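Side-chain contacts in monoacylglycerol lipase (Palaeococcus ferrophilus, PDB 6QE2), which hydrolyses monoacylglycerols to a free fatty acid and glycerol: residues A[45-48]-A[52-55]; A[1-6]-A[67-72]. One frame throughout, in Å; residues are numbered along the deposited sequence.

Contact 1 is mostly buried and short in sequence, a loop folded back on the end of strand 42-46 from which it leaves, and its chemistry is polar: a carboxylate and a hydroxyl bind backbone groups. Contact 2 spans more than sixty residues and lies nearer the surface, joining the chain start and edge strand 5-8 to helix 63-77 through an apolar touch beside an arginine-serine bond. The two share a border, because strands 5-8 and 42-46 are neighbours in the sheet and Ser54 of contact 1 takes the backbone NH of Tyr4 in the N-terminal segment. Along the chain, contact 1 is nested inside the loop that contact 2 closes.

Contact 1 of 2, residues A[45-48]-A[52-55]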
loop_
_atom_site.group_PDB
_atom_site.type_symbol
_atom_site.label_atom_id
_atom_site.label_comp_id
_atom_site.label_asym_id
_atom_site.label_seq_id
_atom_site.Cartn_x
_atom_site.Cartn_y
_atom_site.Cartn_z
ATOM N N ALA A 45 6.347 10.222 5.386
ATOM C CA ALA A 45 5.060 10.109 4.719
ATOM C C ALA A 45 5.040 10.997 3.486
ATOM O O ALA A 45 5.692 12.043 3.438
ATOM C CB ALA A 45 3.916 10.500 5.660
ATOM N N PHE A 46 4.279 10.572 2.485
ATOM C CA PHE A 46 4.049 11.413 1.323
ATOM C C PHE A 46 2.675 11.070 0.776
ATOM O O PHE A 46 2.143 9.989 1.023
ATOM C CB PHE A 46 5.120 11.221 0.234
ATOM C CG PHE A 46 5.064 9.870 -0.451
ATOM C CD1 PHE A 46 5.706 8.767 0.092
ATOM C CD2 PHE A 46 4.350 9.707 -1.630
ATOM C CE1 PHE A 46 5.646 7.528 -0.534
ATOM C CE2 PHE A 46 4.279 8.467 -2.258
ATOM C CZ PHE A 46 4.928 7.377 -1.705
ATOM N N ASP A 47 2.102 12.005 0.030
ATOM C CA ASP A 47 0.877 11.748 -0.711
ATOM C C ASP A 47 1.234 11.555 -2.176
ATOM O O ASP A 47 1.995 12.345 -2.744
ATOM C CB ASP A 47 -0.128 12.889 -0.526
ATOM C CG ASP A 47 -0.761 12.890 0.862
ATOM O OD1 ASP A 47 -0.487 11.955 1.644
ATOM O OD2 ASP A 47 -1.538 13.817 1.176
ATOM N N TRP A 48 0.735 10.466 -2.766
ATOM C CA TRP A 48 0.974 10.186 -4.175
ATOM C C TRP A 48 0.556 11.361 -5.047
ATOM O O TRP A 48 -0.341 12.127 -4.670
ATOM C CB TRP A 48 0.171 8.975 -4.639
ATOM C CG TRP A 48 0.582 7.613 -4.174
ATOM C CD1 TRP A 48 0.777 7.193 -2.886
ATOM C CD2 TRP A 48 0.736 6.453 -5.000
ATOM N NE1 TRP A 48 1.079 5.851 -2.868
ATOM C CE2 TRP A 48 1.056 5.372 -4.153
ATOM C CE3 TRP A 48 0.643 6.224 -6.378
ATOM C CZ2 TRP A 48 1.290 4.084 -4.638
ATOM C CZ3 TRP A 48 0.869 4.944 -6.858
ATOM C CH2 TRP A 48 1.194 3.890 -5.991
ATOM N N GLY A 52 -4.485 13.205 -2.026
ATOM C CA GLY A 52 -4.271 13.942 -0.788
ATOM C C GLY A 52 -3.881 15.385 -1.016
ATOM O O GLY A 52 -4.501 16.108 -1.808
ATOM N N LYS A 53 -2.831 15.813 -0.317
ATOM C CA LYS A 53 -2.341 17.185 -0.377
ATOM C C LYS A 53 -1.346 17.417 -1.505
ATOM O O LYS A 53 -0.850 18.541 -1.656
ATOM C CB LYS A 53 -1.699 17.567 0.958
ATOM C CG LYS A 53 -2.637 17.444 2.135
ATOM C CD LYS A 53 -1.897 17.633 3.446
ATOM C CE LYS A 53 -2.822 17.408 4.626
ATOM N NZ LYS A 53 -2.154 17.747 5.914
ATOM N N SER A 54 -1.034 16.388 -2.282
ATOM C CA SER A 54 -0.156 16.533 -3.423
ATOM C C SER A 54 -0.940 17.078 -4.613
ATOM O O SER A 54 -2.160 16.929 -4.685
ATOM C CB SER A 54 0.483 15.189 -3.761
ATOM O OG SER A 54 1.482 14.861 -2.804
ATOM N N PRO A 55 -0.265 17.734 -5.547
ATOM C CA PRO A 55 -0.945 18.288 -6.723
ATOM C C PRO A 55 -1.242 17.201 -7.750
ATOM O O PRO A 55 -0.898 16.033 -7.583
ATOM C CB PRO A 55 0.059 19.310 -7.260
ATOM C CG PRO A 55 1.382 18.798 -6.824
ATOM C CD PRO A 55 1.153 18.133 -5.490
#
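Two hydrogen bonds tie loop 52-55 to Asp47, and each pairs a side chain with a backbone group. In the first, Asp47 OD2 accepts the amide of Lys53 N at 2.8 Å, nearly straight (172°) and on the anti lone pair, turned away from OD1. Asp47 CG lies beside its backbone N, anti to the carbonyl carbon (chi1 -73°), which turns OD2 to the Lys53 amide. OD1 is bonded to Ser26 OG, so both oxygens are engaged, which should hold the carboxylate against rotation. In the second, Ser54 OG donates to Asp47 O at 2.6 Å, from 46° above the carbonyl plane; the same hydroxyl is bonded to Tyr4 N of the adjoining N-terminal segment.

Close carbon-oxygen contacts fill in around these bonds. Gly52 CA lies 3.4 Å from Asp47 OD2, and a CB there would run into the carboxylate, while the positive phi of Gly52 independently favours glycine. Ser54 CB sits 3.3 Å from Trp48 O, and Lys53 touches OD2 with CB before its extended chain leads away.

With an alanine in place of Asp47, the Lys53 amide and the Ser26 hydroxyl would probably be left without their acceptor, and the loop less firmly held. The spacing of Asp47, Gly52 and Ser54 fits the D-x-x-G-x-G-x-S motif of α/β-hydrolases, a loop following strand 42-46, the parallel strand beside the edge strand 5-8; here Trp48 reaches inward to the probable nucleophile elbow.

Contact 2 of 2, residues A[1-6]-A[67-72]; sequences MELYRA and MKIIDS
A mixed apolar and polar contact joins the N-terminal segment 1-6, which runs into the edge strand 5-8, to one side of helix 63-77. The apolar half is a tip-to-tip meeting of Leu3 and Ile69. A single methyl of the leucine does the touching: Leu3 CD1 lies 3.5 Å from Ile69 CD1 and 3.7 Å from Ile69 CG1, with Ile69 CG2 a little farther off. Ile69 also packs on Phe46 and Pro49, so Leu3 adds to the packing round a buried side chain.

Strand 5-8 is the antiparallel outermost member of the mixed sheet of this α/β-hydrolase fold, and helix 63-77 is the helix of the crossover connecting parallel strands 42-46 and 82-86.

The polar half lies at the edge of the Arg5 guanidinium. Arg5 NH2 donates to Ser72 OG at 3.2 Å. The N-H...O angle is 161°, the hydroxyl only 1° out of the guanidinium plane. A second bond, from Arg5 NH1 to Ser72 OG, is weak at 3.5 Å. NH1 has another partner in Tyr44 OH. The serine hydroxyl stands between its backbone N and carbonyl carbon (chi1 84°), which brings it over the preceding turn, where Ser72 OG donates to Ile69 O at 2.6 Å, in the carbonyl plane. Its proton committed to the helix, the oxygen is left to accept from the arginine, whose side chain also touches Ile73 and Glu76.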
loop_
_atom_site.group_PDB
_atom_site.type_symbol
_atom_site.label_atom_id
_atom_site.label_comp_id
_atom_site.label_asym_id
_atom_site.label_seq_id
_atom_site.Cartn_x
_atom_site.Cartn_y
_atom_site.Cartn_z
ATOM N N MET A 1 6.690 16.976 -9.870
ATOM C CA MET A 1 5.825 17.894 -9.147
ATOM C C MET A 1 6.261 18.028 -7.701
ATOM O O MET A 1 7.039 17.226 -7.205
ATOM C CB MET A 1 4.360 17.436 -9.205
ATOM C CG MET A 1 4.091 16.089 -8.558
ATOM S SD MET A 1 2.344 15.700 -8.382
ATOM C CE MET A 1 1.829 15.603 -10.087
ATOM N N GLU A 2 5.755 19.056 -7.031
ATOM C CA GLU A 2 6.070 19.285 -5.634
ATOM C C GLU A 2 5.072 18.519 -4.794
ATOM O O GLU A 2 3.954 18.957 -4.600
ATOM C CB GLU A 2 6.041 20.774 -5.307
ATOM C CG GLU A 2 7.221 21.517 -5.906
ATOM C CD GLU A 2 7.265 22.994 -5.563
ATOM O OE1 GLU A 2 6.570 23.422 -4.627
ATOM O OE2 GLU A 2 8.015 23.726 -6.233
ATOM N N LEU A 3 5.486 17.367 -4.300
ATOM C CA LEU A 3 4.613 16.532 -3.507
ATOM C C LEU A 3 4.499 16.971 -2.074
ATOM O O LEU A 3 5.275 17.775 -1.593
ATOM C CB LEU A 3 5.145 15.111 -3.478
ATOM C CG LEU A 3 5.306 14.334 -4.764
ATOM C CD1 LEU A 3 6.073 13.074 -4.423
ATOM C CD2 LEU A 3 3.935 13.989 -5.296
ATOM N N TYR A 4 3.512 16.412 -1.392
ATOM C CA TYR A 4 3.350 16.677 0.015
ATOM C C TYR A 4 4.183 15.602 0.687
ATOM O O TYR A 4 3.907 14.416 0.541
ATOM C CB TYR A 4 1.896 16.552 0.455
ATOM C CG TYR A 4 1.774 16.336 1.943
ATOM C CD1 TYR A 4 1.836 17.403 2.826
ATOM C CD2 TYR A 4 1.630 15.063 2.464
ATOM C CE1 TYR A 4 1.742 17.208 4.188
ATOM C CE2 TYR A 4 1.532 14.857 3.826
ATOM C CZ TYR A 4 1.590 15.933 4.682
ATOM O OH TYR A 4 1.494 15.729 6.038
ATOM N N ARG A 5 5.225 16.023 1.390
ATOM C CA ARG A 5 6.109 15.104 2.085
ATOM C C ARG A 5 6.227 15.553 3.528
ATOM O O ARG A 5 6.309 16.746 3.803
ATOM C CB ARG A 5 7.498 15.113 1.448
ATOM C CG ARG A 5 7.539 14.776 -0.033
ATOM C CD ARG A 5 8.846 15.261 -0.636
ATOM N NE ARG A 5 9.019 14.850 -2.024
ATOM C CZ ARG A 5 9.786 13.839 -2.411
ATOM N NH1 ARG A 5 10.450 13.129 -1.510
ATOM N NH2 ARG A 5 9.891 13.535 -3.695
ATOM N N ALA A 6 6.236 14.605 4.454
ATOM C CA ALA A 6 6.361 14.964 5.849
ATOM C C ALA A 6 7.139 13.932 6.636
ATOM O O ALA A 6 6.961 12.743 6.444
ATOM C CB ALA A 6 4.989 15.143 6.462
ATOM N N MET A 67 7.326 4.347 -7.153
ATOM C CA MET A 67 8.622 3.738 -6.864
ATOM C C MET A 67 9.761 4.735 -7.063
ATOM O O MET A 67 10.728 4.703 -6.338
ATOM C CB MET A 67 8.837 2.466 -7.665
ATOM C CG MET A 67 7.860 1.369 -7.306
ATOM S SD MET A 67 8.395 -0.245 -7.863
ATOM C CE MET A 67 8.100 -0.143 -9.619
ATOM N N LYS A 68 9.639 5.628 -8.041
ATOM C CA LYS A 68 10.640 6.663 -8.249
ATOM C C LYS A 68 10.609 7.660 -7.087
ATOM O O LYS A 68 11.632 8.189 -6.704
ATOM C CB LYS A 68 10.439 7.367 -9.586
ATOM C CG LYS A 68 10.951 6.551 -10.753
ATOM C CD LYS A 68 10.737 7.247 -12.079
ATOM C CE LYS A 68 11.209 6.369 -13.227
ATOM N NZ LYS A 68 10.231 5.294 -13.544
ATOM N N ILE A 69 9.429 7.913 -6.535
ATOM C CA ILE A 69 9.297 8.785 -5.379
ATOM C C ILE A 69 10.030 8.131 -4.205
ATOM O O ILE A 69 10.772 8.777 -3.494
ATOM C CB ILE A 69 7.827 9.053 -5.029
ATOM C CG1 ILE A 69 7.207 9.989 -6.064
ATOM C CG2 ILE A 69 7.694 9.658 -3.644
ATOM C CD1 ILE A 69 5.699 9.996 -6.052
ATOM N N ILE A 70 9.853 6.826 -4.044
ATOM C CA ILE A 70 10.538 6.095 -2.984
ATOM C C ILE A 70 12.056 6.169 -3.182
ATOM O O ILE A 70 12.790 6.328 -2.230
ATOM C CB ILE A 70 10.068 4.636 -2.884
ATOM C CG1 ILE A 70 8.592 4.578 -2.495
ATOM C CG2 ILE A 70 10.908 3.872 -1.880
ATOM C CD1 ILE A 70 7.962 3.226 -2.720
ATOM N N ASP A 71 12.514 6.070 -4.427
ATOM C CA ASP A 71 13.928 6.203 -4.749
ATOM C C ASP A 71 14.444 7.527 -4.198
ATOM O O ASP A 71 15.461 7.575 -3.540
ATOM C CB ASP A 71 14.144 6.225 -6.260
ATOM C CG ASP A 71 14.100 4.859 -6.888
ATOM O OD1 ASP A 71 14.272 3.851 -6.194
ATOM O OD2 ASP A 71 13.904 4.807 -8.109
ATOM N N SER A 72 13.730 8.601 -4.505
ATOM C CA SER A 72 14.075 9.934 -4.048
ATOM C C SER A 72 14.099 10.043 -2.529
ATOM O O SER A 72 14.956 10.704 -1.979
ATOM C CB SER A 72 13.118 10.971 -4.642
ATOM O OG SER A 72 11.928 11.085 -3.899
#